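Local coordinates for isochorismatase family protein (Enterococcus faecalis, PDB 2A67) that is of unknown function but belongs to the isochorismatase family and is probably a hydrolase related to the nicotinamidases, at residues V109-C114 and Q151-I156; F77-T82 and N93-E98; Q35-Y40 and E68-Q73; K14-E17 and Q22-R25. All coordinates share one frame; numbering follows the deposited sequence. Where two conformers were deposited one is given.

Contact 1 of 4, residues V109-C114 and Q151-I156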
loop_
_atom_site.group_PDB
_atom_site.type_symbol
_atom_site.label_atom_id
_atom_site.label_comp_id
_atom_site.label_asym_id
_atom_site.label_seq_id
_atom_site.Cartn_x
_atom_site.Cartn_y
_atom_site.Cartn_z
ATOM N N VAL D 109 10.767 3.460 -8.816
ATOM C CA VAL D 109 9.771 3.109 -9.825
ATOM C C VAL D 109 9.323 1.674 -9.506
ATOM O O VAL D 109 10.064 0.947 -8.833
ATOM C CB VAL D 109 10.396 3.153 -11.283
ATOM C CG1 VAL D 109 11.023 4.560 -11.580
ATOM C CG2 VAL D 109 11.492 2.088 -11.403
ATOM N N GLN D 110 8.111 1.285 -9.900
ATOM C CA GLN D 110 7.115 2.214 -10.443
ATOM C C GLN D 110 6.288 2.772 -9.287
ATOM O O GLN D 110 6.002 2.055 -8.348
ATOM C CB GLN D 110 6.160 1.498 -11.435
ATOM C CG GLN D 110 6.815 1.268 -12.804
ATOM C CD GLN D 110 5.962 0.382 -13.676
ATOM O OE1 GLN D 110 4.919 0.787 -14.193
ATOM N NE2 GLN D 110 6.379 -0.848 -13.799
ATOM N N THR D 111 5.844 4.018 -9.435
ATOM C CA THR D 111 5.011 4.754 -8.436
ATOM C C THR D 111 3.949 3.912 -7.751
ATOM O O THR D 111 3.890 3.832 -6.517
ATOM C CB THR D 111 4.260 5.907 -9.153
ATOM O OG1 THR D 111 5.224 6.737 -9.812
ATOM C CG2 THR D 111 3.342 6.737 -8.193
ATOM N N GLU D 112 3.053 3.343 -8.560
ATOM C CA GLU D 112 1.871 2.710 -8.007
ATOM C C GLU D 112 2.090 1.256 -7.572
ATOM O O GLU D 112 1.248 0.688 -6.903
ATOM C CB GLU D 112 0.701 2.797 -8.989
ATOM C CG GLU D 112 0.785 1.787 -10.176
ATOM C CD GLU D 112 1.552 2.322 -11.397
ATOM O OE1 GLU D 112 2.621 2.945 -11.240
ATOM O OE2 GLU D 112 1.082 2.102 -12.538
ATOM N N PHE D 113 3.226 0.679 -7.916
ATOM C CA PHE D 113 3.487 -0.709 -7.581
ATOM C C PHE D 113 4.496 -0.786 -6.441
ATOM O O PHE D 113 4.109 -0.620 -5.314
ATOM C CB PHE D 113 3.922 -1.502 -8.822
ATOM C CG PHE D 113 2.861 -1.572 -9.896
ATOM C CD1 PHE D 113 1.676 -2.272 -9.678
ATOM C CD2 PHE D 113 3.042 -0.933 -11.116
ATOM C CE1 PHE D 113 0.637 -2.369 -10.705
ATOM C CE2 PHE D 113 2.036 -1.029 -12.142
ATOM C CZ PHE D 113 0.828 -1.747 -11.913
ATOM N N CYS D 114 5.769 -0.995 -6.751
ATOM C CA CYS D 114 6.800 -1.266 -5.758
ATOM C C CYS D 114 7.035 -0.096 -4.807
ATOM O O CYS D 114 7.388 -0.320 -3.642
ATOM C CB CYS D 114 8.148 -1.551 -6.423
ATOM S SG CYS D 114 8.098 -2.708 -7.866
ATOM N N GLN D 151 0.320 11.881 -9.670
ATOM C CA GLN D 151 -0.493 12.814 -8.884
ATOM C C GLN D 151 -1.342 12.088 -7.805
ATOM O O GLN D 151 -1.373 12.462 -6.607
ATOM C CB GLN D 151 -1.362 13.642 -9.844
ATOM C CG GLN D 151 -2.396 14.548 -9.228
ATOM C CD GLN D 151 -3.307 15.213 -10.313
ATOM O OE1 GLN D 151 -4.018 14.533 -11.112
ATOM N NE2 GLN D 151 -3.273 16.575 -10.346
ATOM N N HIS D 152 -2.044 11.056 -8.247
ATOM C CA HIS D 152 -2.910 10.275 -7.374
ATOM C C HIS D 152 -2.176 9.689 -6.162
ATOM O O HIS D 152 -2.635 9.864 -5.056
ATOM C CB HIS D 152 -3.565 9.137 -8.182
ATOM C CG HIS D 152 -4.485 8.252 -7.387
ATOM N ND1 HIS D 152 -5.639 8.710 -6.779
ATOM C CD2 HIS D 152 -4.442 6.912 -7.159
ATOM C CE1 HIS D 152 -6.283 7.682 -6.238
ATOM N NE2 HIS D 152 -5.562 6.586 -6.437
ATOM N N HIS D 153 -1.080 8.979 -6.384
ATOM C CA HIS D 153 -0.431 8.231 -5.315
ATOM C C HIS D 153 0.347 9.168 -4.385
ATOM O O HIS D 153 0.339 9.001 -3.174
ATOM C CB HIS D 153 0.488 7.154 -5.896
ATOM C CG HIS D 153 -0.252 5.908 -6.290
ATOM N ND1 HIS D 153 -0.907 5.782 -7.498
ATOM C CD2 HIS D 153 -0.533 4.788 -5.595
ATOM C CE1 HIS D 153 -1.561 4.627 -7.531
ATOM N NE2 HIS D 153 -1.359 4.016 -6.382
ATOM N N GLU D 154 1.033 10.149 -4.952
ATOM C CA GLU D 154 1.767 11.123 -4.153
ATOM C C GLU D 154 0.843 11.892 -3.241
ATOM O O GLU D 154 1.194 12.195 -2.105
ATOM C CB GLU D 154 2.629 12.019 -5.071
ATOM C CG GLU D 154 3.810 11.235 -5.606
ATOM C CD GLU D 154 4.895 12.079 -6.334
ATOM O OE1 GLU D 154 4.679 13.279 -6.461
ATOM O OE2 GLU D 154 5.910 11.486 -6.846
ATOM N N ALA D 155 -0.371 12.182 -3.709
ATOM C CA ALA D 155 -1.360 12.842 -2.824
ATOM C C ALA D 155 -1.824 11.929 -1.691
ATOM O O ALA D 155 -2.091 12.393 -0.569
ATOM C CB ALA D 155 -2.568 13.349 -3.615
ATOM N N ILE D 156 -1.938 10.630 -1.964
ATOM C CA ILE D 156 -2.259 9.688 -0.874
ATOM C C ILE D 156 -1.117 9.617 0.173
ATOM O O ILE D 156 -1.362 9.574 1.370
ATOM C CB ILE D 156 -2.479 8.268 -1.413
ATOM C CG1 ILE D 156 -3.712 8.210 -2.351
ATOM C CG2 ILE D 156 -2.636 7.263 -0.236
ATOM C CD1 ILE D 156 -3.783 6.864 -3.095
#

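Contact 2 of 4, residues F77-T82 and N93-E98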
loop_
_atom_site.group_PDB
_atom_site.type_symbol
_atom_site.label_atom_id
_atom_site.label_comp_id
_atom_site.label_asym_id
_atom_site.label_seq_id
_atom_site.Cartn_x
_atom_site.Cartn_y
_atom_site.Cartn_z
ATOM N N PHE D 77 24.531 -0.196 -0.115
ATOM C CA PHE D 77 23.915 -1.467 0.266
ATOM C C PHE D 77 22.984 -1.831 -0.863
ATOM O O PHE D 77 22.516 -0.943 -1.592
ATOM C CB PHE D 77 23.140 -1.345 1.585
ATOM C CG PHE D 77 24.025 -1.002 2.784
ATOM C CD1 PHE D 77 24.916 -1.955 3.312
ATOM C CD2 PHE D 77 23.986 0.259 3.355
ATOM C CE1 PHE D 77 25.756 -1.640 4.428
ATOM C CE2 PHE D 77 24.830 0.593 4.466
ATOM C CZ PHE D 77 25.719 -0.369 4.992
ATOM N N PHE D 78 22.765 -3.133 -1.045
ATOM C CA PHE D 78 21.964 -3.626 -2.164
ATOM C C PHE D 78 21.052 -4.705 -1.620
ATOM O O PHE D 78 21.506 -5.625 -0.898
ATOM C CB PHE D 78 22.883 -4.192 -3.278
ATOM C CG PHE D 78 23.772 -3.137 -3.886
ATOM C CD1 PHE D 78 23.318 -2.365 -4.924
ATOM C CD2 PHE D 78 25.048 -2.881 -3.359
ATOM C CE1 PHE D 78 24.144 -1.371 -5.484
ATOM C CE2 PHE D 78 25.876 -1.878 -3.900
ATOM C CZ PHE D 78 25.407 -1.122 -4.955
ATOM N N ILE D 79 19.768 -4.575 -1.947
ATOM C CA ILE D 79 18.788 -5.559 -1.530
ATOM C C ILE D 79 18.204 -6.228 -2.773
ATOM O O ILE D 79 17.791 -5.519 -3.674
ATOM C CB ILE D 79 17.651 -4.866 -0.757
ATOM C CG1 ILE D 79 18.235 -4.194 0.514
ATOM C CG2 ILE D 79 16.531 -5.848 -0.355
ATOM C CD1 ILE D 79 18.552 -5.195 1.589
ATOM N N ARG D 80 18.126 -7.553 -2.774
ATOM C CA ARG D 80 17.448 -8.314 -3.840
ATOM C C ARG D 80 15.994 -8.516 -3.427
ATOM O O ARG D 80 15.753 -9.001 -2.323
ATOM C CB ARG D 80 18.049 -9.750 -3.961
ATOM C CG ARG D 80 19.531 -9.771 -4.307
ATOM C CD ARG D 80 20.110 -11.152 -4.305
ATOM N NE ARG D 80 19.443 -12.079 -5.218
ATOM C CZ ARG D 80 19.837 -13.325 -5.360
ATOM N NH1 ARG D 80 20.860 -13.734 -4.630
ATOM N NH2 ARG D 80 19.210 -14.175 -6.208
ATOM N N LYS D 81 15.054 -8.212 -4.311
ATOM C CA LYS D 81 13.638 -8.547 -4.054
ATOM C C LYS D 81 13.010 -9.243 -5.266
ATOM O O LYS D 81 13.450 -9.074 -6.392
ATOM C CB LYS D 81 12.828 -7.310 -3.670
ATOM C CG LYS D 81 12.441 -6.394 -4.817
ATOM C CD LYS D 81 11.606 -5.215 -4.268
ATOM C CE LYS D 81 11.232 -4.223 -5.305
ATOM N NZ LYS D 81 10.187 -4.812 -6.227
ATOM N N THR D 82 11.962 -10.005 -4.982
ATOM C CA THR D 82 11.179 -10.681 -5.985
ATOM C C THR D 82 9.694 -10.188 -6.085
ATOM O O THR D 82 9.031 -10.460 -7.109
ATOM C CB THR D 82 11.270 -12.188 -5.739
ATOM O OG1 THR D 82 10.712 -12.494 -4.462
ATOM C CG2 THR D 82 12.733 -12.631 -5.716
ATOM N N ASN D 93 14.563 -5.451 6.320
ATOM C CA ASN D 93 14.313 -5.111 7.705
ATOM C C ASN D 93 15.571 -5.389 8.552
ATOM O O ASN D 93 15.993 -4.545 9.396
ATOM C CB ASN D 93 13.093 -5.866 8.178
ATOM C CG ASN D 93 12.450 -5.236 9.345
ATOM O OD1 ASN D 93 12.409 -5.837 10.431
ATOM N ND2 ASN D 93 11.959 -4.004 9.175
ATOM N N ASP D 94 16.236 -6.518 8.266
ATOM C CA ASP D 94 17.486 -6.861 8.982
ATOM C C ASP D 94 18.615 -5.866 8.799
ATOM O O ASP D 94 19.336 -5.592 9.727
ATOM C CB ASP D 94 18.010 -8.255 8.608
ATOM C CG ASP D 94 17.228 -9.374 9.280
ATOM O OD1 ASP D 94 16.338 -9.068 10.103
ATOM O OD2 ASP D 94 17.495 -10.553 8.964
ATOM N N LEU D 95 18.801 -5.411 7.578
ATOM C CA LEU D 95 19.821 -4.450 7.258
ATOM C C LEU D 95 19.517 -3.118 8.013
ATOM O O LEU D 95 20.388 -2.579 8.718
ATOM C CB LEU D 95 19.843 -4.236 5.730
ATOM C CG LEU D 95 20.734 -3.031 5.337
ATOM C CD1 LEU D 95 22.195 -3.336 5.683
ATOM C CD2 LEU D 95 20.584 -2.640 3.907
ATOM N N LEU D 96 18.273 -2.643 7.915
ATOM C CA LEU D 96 17.859 -1.403 8.646
ATOM C C LEU D 96 18.094 -1.451 10.146
ATOM O O LEU D 96 18.508 -0.453 10.760
ATOM C CB LEU D 96 16.399 -1.099 8.375
ATOM C CG LEU D 96 16.165 -0.788 6.903
ATOM C CD1 LEU D 96 14.707 -0.519 6.610
ATOM C CD2 LEU D 96 17.065 0.357 6.463
ATOM N N THR D 97 17.785 -2.598 10.742
ATOM C CA THR D 97 18.078 -2.859 12.144
ATOM C C THR D 97 19.588 -2.829 12.376
ATOM O O THR D 97 20.058 -2.114 13.253
ATOM C CB THR D 97 17.497 -4.223 12.581
ATOM O OG1 THR D 97 16.131 -4.288 12.189
ATOM C CG2 THR D 97 17.576 -4.412 14.087
ATOM N N GLU D 98 20.346 -3.598 11.589
ATOM C CA GLU D 98 21.798 -3.613 11.738
ATOM C C GLU D 98 22.409 -2.196 11.605
ATOM O O GLU D 98 23.339 -1.859 12.315
ATOM C CB GLU D 98 22.378 -4.592 10.744
ATOM C CG GLU D 98 23.833 -4.459 10.330
ATOM C CD GLU D 98 24.049 -5.173 8.987
ATOM O OE1 GLU D 98 23.438 -6.283 8.806
ATOM O OE2 GLU D 98 24.775 -4.615 8.109
#

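Contact 3 of 4, residues Q35-Y40 and E68-Q73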
loop_
_atom_site.group_PDB
_atom_site.type_symbol
_atom_site.label_atom_id
_atom_site.label_comp_id
_atom_site.label_asym_id
_atom_site.label_seq_id
_atom_site.Cartn_x
_atom_site.Cartn_y
_atom_site.Cartn_z
ATOM N N GLN D 35 21.385 13.977 -6.811
ATOM C CA GLN D 35 21.577 15.100 -5.846
ATOM C C GLN D 35 21.395 14.631 -4.400
ATOM O O GLN D 35 22.176 15.008 -3.505
ATOM C CB GLN D 35 20.625 16.264 -6.124
ATOM C CG GLN D 35 20.922 17.058 -7.382
ATOM C CD GLN D 35 20.187 18.394 -7.423
ATOM O OE1 GLN D 35 20.808 19.458 -7.718
ATOM N NE2 GLN D 35 18.880 18.387 -7.070
ATOM N N ARG D 36 20.393 13.780 -4.170
ATOM C CA ARG D 36 20.178 13.224 -2.830
ATOM C C ARG D 36 21.299 12.303 -2.440
ATOM O O ARG D 36 21.760 12.332 -1.317
ATOM C CB ARG D 36 18.827 12.495 -2.736
ATOM C CG ARG D 36 17.641 13.334 -3.161
ATOM C CD ARG D 36 17.630 14.640 -2.289
ATOM N NE ARG D 36 17.490 14.302 -0.867
ATOM C CZ ARG D 36 17.899 15.076 0.131
ATOM N NH1 ARG D 36 18.530 16.214 -0.132
ATOM N NH2 ARG D 36 17.692 14.710 1.379
ATOM N N ILE D 37 21.688 11.407 -3.360
ATOM C CA ILE D 37 22.842 10.531 -3.155
ATOM C C ILE D 37 24.016 11.354 -2.646
ATOM O O ILE D 37 24.664 10.989 -1.679
ATOM C CB ILE D 37 23.211 9.780 -4.476
ATOM C CG1 ILE D 37 22.195 8.634 -4.687
ATOM C CG2 ILE D 37 24.643 9.242 -4.432
ATOM C CD1 ILE D 37 22.373 7.888 -6.050
ATOM N N ALA D 38 24.309 12.441 -3.340
ATOM C CA ALA D 38 25.453 13.260 -2.992
ATOM C C ALA D 38 25.334 13.798 -1.548
ATOM O O ALA D 38 26.293 13.732 -0.793
ATOM C CB ALA D 38 25.656 14.401 -4.043
ATOM N N VAL D 39 24.144 14.201 -1.126
ATOM C CA VAL D 39 23.942 14.674 0.287
ATOM C C VAL D 39 24.171 13.513 1.285
ATOM O O VAL D 39 24.789 13.668 2.323
ATOM C CB VAL D 39 22.512 15.216 0.484
ATOM C CG1 VAL D 39 22.152 15.403 1.957
ATOM C CG2 VAL D 39 22.251 16.500 -0.341
ATOM N N TYR D 40 23.664 12.329 0.965
ATOM C CA TYR D 40 23.878 11.168 1.832
ATOM C C TYR D 40 25.342 10.810 1.956
ATOM O O TYR D 40 25.797 10.508 3.066
ATOM C CB TYR D 40 23.013 9.974 1.351
ATOM C CG TYR D 40 21.617 10.109 1.883
ATOM C CD1 TYR D 40 20.737 11.028 1.317
ATOM C CD2 TYR D 40 21.191 9.348 2.967
ATOM C CE1 TYR D 40 19.453 11.208 1.814
ATOM C CE2 TYR D 40 19.877 9.486 3.460
ATOM C CZ TYR D 40 19.030 10.414 2.880
ATOM O OH TYR D 40 17.749 10.586 3.366
ATOM N N GLU D 68 22.903 3.362 -15.633
ATOM C CA GLU D 68 24.291 3.823 -15.575
ATOM C C GLU D 68 24.465 5.213 -14.992
ATOM O O GLU D 68 25.491 5.492 -14.391
ATOM C CB GLU D 68 24.895 3.857 -16.978
ATOM C CG GLU D 68 24.990 2.505 -17.601
ATOM C CD GLU D 68 26.382 1.948 -17.519
ATOM O OE1 GLU D 68 26.971 1.901 -16.406
ATOM O OE2 GLU D 68 26.886 1.564 -18.592
ATOM N N LYS D 69 23.491 6.086 -15.204
ATOM C CA LYS D 69 23.601 7.489 -14.740
ATOM C C LYS D 69 23.614 7.655 -13.210
ATOM O O LYS D 69 24.043 8.722 -12.699
ATOM C CB LYS D 69 22.471 8.342 -15.332
ATOM C CG LYS D 69 22.763 9.863 -15.432
ATOM C CD LYS D 69 21.415 10.565 -15.212
ATOM C CE LYS D 69 21.225 11.885 -15.988
ATOM N NZ LYS D 69 19.752 12.223 -16.035
ATOM N N LEU D 70 23.128 6.639 -12.487
ATOM C CA LEU D 70 23.107 6.688 -11.005
ATOM C C LEU D 70 24.499 6.543 -10.395
ATOM O O LEU D 70 25.259 5.664 -10.789
ATOM C CB LEU D 70 22.171 5.614 -10.422
ATOM C CG LEU D 70 20.655 5.822 -10.554
ATOM C CD1 LEU D 70 19.958 4.565 -10.172
ATOM C CD2 LEU D 70 20.142 7.011 -9.693
ATOM N N ASP D 71 24.801 7.403 -9.417
ATOM C CA ASP D 71 26.072 7.385 -8.688
ATOM C C ASP D 71 26.054 6.287 -7.642
ATOM O O ASP D 71 25.526 6.456 -6.553
ATOM C CB ASP D 71 26.337 8.759 -8.027
ATOM C CG ASP D 71 27.643 8.804 -7.239
ATOM O OD1 ASP D 71 28.654 8.217 -7.680
ATOM O OD2 ASP D 71 27.666 9.448 -6.169
ATOM N N THR D 72 26.635 5.144 -7.969
ATOM C CA THR D 72 26.729 4.053 -6.976
ATOM C C THR D 72 28.168 3.909 -6.492
ATOM O O THR D 72 29.067 4.342 -7.200
ATOM C CB THR D 72 26.240 2.702 -7.550
ATOM O OG1 THR D 72 27.193 2.234 -8.512
ATOM C CG2 THR D 72 24.932 2.891 -8.277
ATOM N N GLN D 73 28.392 3.322 -5.305
ATOM C CA GLN D 73 29.728 2.963 -4.854
ATOM C C GLN D 73 29.607 1.616 -4.220
ATOM O O GLN D 73 28.501 1.243 -3.855
ATOM C CB GLN D 73 30.238 3.929 -3.804
ATOM C CG GLN D 73 29.957 5.356 -4.116
ATOM C CD GLN D 73 31.054 6.041 -4.842
ATOM O OE1 GLN D 73 31.470 5.611 -5.923
ATOM N NE2 GLN D 73 31.541 7.148 -4.257
#

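Contact 4 of 4, residues K14-E17 and Q22-R25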
loop_
_atom_site.group_PDB
_atom_site.type_symbol
_atom_site.label_atom_id
_atom_site.label_comp_id
_atom_site.label_asym_id
_atom_site.label_seq_id
_atom_site.Cartn_x
_atom_site.Cartn_y
_atom_site.Cartn_z
ATOM N N LYS D 14 17.710 -0.783 -15.645
ATOM C CA LYS D 14 17.615 -0.520 -17.090
ATOM C C LYS D 14 16.359 -1.122 -17.727
ATOM O O LYS D 14 15.643 -0.436 -18.460
ATOM C CB LYS D 14 18.863 -1.027 -17.802
ATOM C CG LYS D 14 20.163 -0.524 -17.193
ATOM C CD LYS D 14 21.334 -1.032 -18.027
ATOM C CE LYS D 14 22.556 -1.346 -17.197
ATOM N NZ LYS D 14 23.257 -2.535 -17.861
ATOM N N GLY D 15 16.057 -2.366 -17.378
ATOM C CA GLY D 15 14.965 -3.095 -18.025
ATOM C C GLY D 15 13.542 -2.832 -17.566
ATOM O O GLY D 15 12.656 -3.624 -17.864
ATOM N N ILE D 16 13.286 -1.721 -16.868
ATOM C CA ILE D 16 11.891 -1.409 -16.474
ATOM C C ILE D 16 10.843 -0.778 -17.473
ATOM O O ILE D 16 9.690 -1.205 -17.431
ATOM C CB ILE D 16 11.787 -0.704 -15.066
ATOM C CG1 ILE D 16 11.865 -1.726 -13.932
ATOM C CG2 ILE D 16 10.409 -0.072 -14.848
ATOM C CD1 ILE D 16 13.050 -1.651 -13.095
ATOM N N GLU D 17 11.104 0.159 -18.386
ATOM C CA GLU D 17 12.096 0.308 -19.458
ATOM C C GLU D 17 12.321 -0.689 -20.618
ATOM O O GLU D 17 13.265 -1.473 -20.635
ATOM C CB GLU D 17 13.191 1.306 -19.180
ATOM C CG GLU D 17 12.507 2.634 -19.064
ATOM C CD GLU D 17 13.331 3.809 -19.486
ATOM O OE1 GLU D 17 14.572 3.655 -19.662
ATOM O OE2 GLU D 17 12.709 4.897 -19.630
ATOM N N GLN D 22 8.615 4.075 -22.176
ATOM C CA GLN D 22 9.545 4.952 -21.458
ATOM C C GLN D 22 8.932 5.452 -20.148
ATOM O O GLN D 22 7.775 5.898 -20.124
ATOM C CB GLN D 22 9.961 6.153 -22.319
ATOM C CG GLN D 22 10.975 5.829 -23.398
ATOM C CD GLN D 22 12.023 6.918 -23.568
ATOM O OE1 GLN D 22 11.695 8.078 -23.840
ATOM N NE2 GLN D 22 13.299 6.544 -23.411
ATOM N N LEU D 23 9.700 5.366 -19.072
ATOM C CA LEU D 23 9.303 5.933 -17.768
ATOM C C LEU D 23 9.153 7.461 -17.848
ATOM O O LEU D 23 9.970 8.130 -18.460
ATOM C CB LEU D 23 10.348 5.561 -16.718
ATOM C CG LEU D 23 10.287 4.130 -16.173
ATOM C CD1 LEU D 23 11.591 3.807 -15.464
ATOM C CD2 LEU D 23 9.096 3.932 -15.225
ATOM N N TYR D 24 8.096 7.989 -17.242
ATOM C CA TYR D 24 7.740 9.400 -17.302
ATOM C C TYR D 24 8.783 10.306 -16.614
ATOM O O TYR D 24 9.081 10.155 -15.397
ATOM C CB TYR D 24 6.373 9.591 -16.661
ATOM C CG TYR D 24 5.848 11.003 -16.714
ATOM C CD1 TYR D 24 5.463 11.599 -17.937
ATOM C CD2 TYR D 24 5.726 11.763 -15.539
ATOM C CE1 TYR D 24 4.979 12.933 -17.972
ATOM C CE2 TYR D 24 5.229 13.067 -15.563
ATOM C CZ TYR D 24 4.866 13.640 -16.770
ATOM O OH TYR D 24 4.388 14.922 -16.767
ATOM N N ARG D 25 9.342 11.208 -17.423
ATOM C CA ARG D 25 10.355 12.164 -17.025
ATOM C C ARG D 25 11.505 11.562 -16.229
ATOM O O ARG D 25 11.940 12.156 -15.245
ATOM C CB ARG D 25 9.708 13.343 -16.267
ATOM C CG ARG D 25 8.628 13.989 -17.101
ATOM C CD ARG D 25 8.074 15.282 -16.548
ATOM N NE ARG D 25 7.322 15.946 -17.620
ATOM C CZ ARG D 25 6.498 16.977 -17.445
ATOM N NH1 ARG D 25 6.306 17.488 -16.233
ATOM N NH2 ARG D 25 5.850 17.491 -18.481
#

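Contact 1 of 4, residues V109-C114 and Q151-I156
H153 lays its imidazole against the side-chain stem of E112, joining helix 146-157 to the first turn of helix 111-125 on one side of the parallel sheet of this alpha/beta/alpha sandwich. E112 CB stands over one face of the ring in a CH-pi contact, 3.6 Å from the centroid and 27° off the normal, displaced toward CE1. A flat, polarisable imidazole suits this place because it accepts a methylene on its face while ND1 bonds at its rim. T111 supplies the second touch: its CG2 lies 3.7 Å from H153 CB, and the beta-branched threonine can turn this methyl to the neighbouring helix while OG1 bonds to T136 OG1. In the next shell, H153 ND1 is hydrogen-bonded to I149 O one turn earlier, which fixes the rotation of the ring. E112 holds CG between its backbone N and carbonyl carbon (chi1 77°) and bends again at chi2, carrying its carboxylate away from H153, so that OE1 meets T138 OG1. On the way, E112 CG passes 3.6 Å above the centre of the F113 ring. The contact is also part of the dimer interface: the H153 ring meets H152 and H153 of the second subunit, and E112 O accepts a hydrogen bond from R120 NH1 of that subunit. The helix start behind E112 follows a cis peptide between V109 and Q110, and Q110, at the N-cap position, receives F113 N on its carbonyl O at 3.1 Å.

Contact 2 of 4, residues F77-T82 and N93-E98
L95 straddles the side chains of F77 and I79: one methyl lies over the ring of F77, the other between the base of F77 and the tip of I79. CG lies anti to the backbone N of L95 (chi1 170°), which sends the fork from helix 92-98 down onto strand 77-81. CD1 sits over one face of the F77 ring, offset toward the rim on the CD1 and CE1 side of the ring; it is 4.2 Å from the centroid and 23° off the normal, a CH-pi contact. The other branch, L95 CD2, reaches the base of the same phenylalanine, 3.7 Å from F77 CB, and also meets I79 CD1 at 4.0 Å. F77 and I79 are two residues apart on the strand and both direct their side chains to the helix, so the forked end of leucine suits the place, its CD2 reaching both. I79 also packs on I48 of strand 47-52, as does L96 of the helix, which extends the apolar layer inward. Within the helix N93 O accepts twice, from T97 N and from T97 OG1 (2.8 Å), the hydroxyl standing above the carbonyl plane. Helix 92-98 belongs to the connection from the edge strand 77-81 to strand 103-109 in the parallel sheet. With no polar pair bridging the two segments, cohesion here comes from dispersion and the burial of hydrocarbon, and it depends on the complementary shapes of methyl, ring and branched chain.

Contact 3 of 4, residues Q35-Y40 and E68-Q73
I37 projects from helix 26-42 to the chain at L70 and D71, where the long loop between strands 47-52 and 77-81 runs past a helix packed on the parallel sheet of the alpha/beta/alpha fold. The apolar part is light between the segments: I37 CD1 approaches L70 CD2 at 4.4 Å, at the outer range of van der Waals contact. Isoleucine nevertheless suits the site, because it also packs on L7 and L9 of strand 5-10 and on I47 and F49 of strand 47-52, filling the seam between helix, sheet and loop. L70 adds contacts with V33 and N34, one turn earlier on the helix. A second kind of contact sets hydrocarbon against oxygen. CG2 of I37, anti to its own backbone N, lies 3.5 Å from D71 OD2, a packing contact that leaves the carboxylate's polar needs to be met elsewhere. They are met by charge: D71 OD2 forms a salt bridge with R41 NE, from the same face of the helix one turn beyond I37. D71 has two conformers, and the carboxylate contacts are certain for one of them only. A further ionic link ties K69 NZ to D31 OD1, and thus the loop is fastened to the helix at two charged points with the isoleucine between. The main chain closes the packing, D71 O resting 3.5 Å from I37 CD1 and 3.6 Å from I37 CG2.

Contact 4 of 4, residues K14-E17 and Q22-R25
The backbones of E17 and Q22 come within 5.7 Å of each other between their CA atoms, so the chain after strand 5-10 makes a short excursion and returns, turning at E17 through an uncommon positive phi (57°). The carboxylate of E17 closes this excursion. Its side chain stays extended beyond CG, and OE2 accepts a hydrogen bond from L23 N of 3.1 Å with an N-H...O angle of 151°, using the anti lone pair, the one turned away from OE1. A glutamate is long enough to reach across the gap to a main-chain N-H, which in a segment without regular structure has no helix or strand partner. OE2 also lies against the backbone of Q22, 3.7 Å from its CA. Beneath the polar bridge the contact is hydrocarbon. L23 CD1 packs on E17 CG at 3.9 Å and on I16 CG2 at 4.1 Å, so the leucine touches both the stem of the glutamate and the branch methyl of the isoleucine. L23 is buried and also meets L139, whereas Q22 is exposed and CB is its point of closest side-chain approach. Further along each limb, K14 NZ is bonded to Q65 OE1 and D62 O, and Y24 O to S137 OG, joining the excursion to the loop after strand 47-52 and to the end of strand 128-137. R25 then takes the N-cap position of helix 26-42. The whole is a compact loop pinned by a side-chain-to-main-chain bond, lying in the connection between the first strand and first helix of an isochorismatase-like fold, just after D11.

Contacts 1 and 2 meet at the probable active site, where C114 SG lies 3.4 Å from K81 NZ, although the contact centres lie 22 Å apart. K81 also forms a salt bridge with D11, three residues before contact 4, and the three residues are consistent with the Asp-Lys-Cys triad of this family. Contact 4 packs beside contact 1, V109 CG1 lying 4.0 Å from L23 CD1 and I16 CG2 4.2 Å from Q110 NE2. Contact 3 joins contact 2 only lightly, through F78 CZ and Q73 O at 4.0 Å, and stays about 9 Å from contact 1 between nearest atoms.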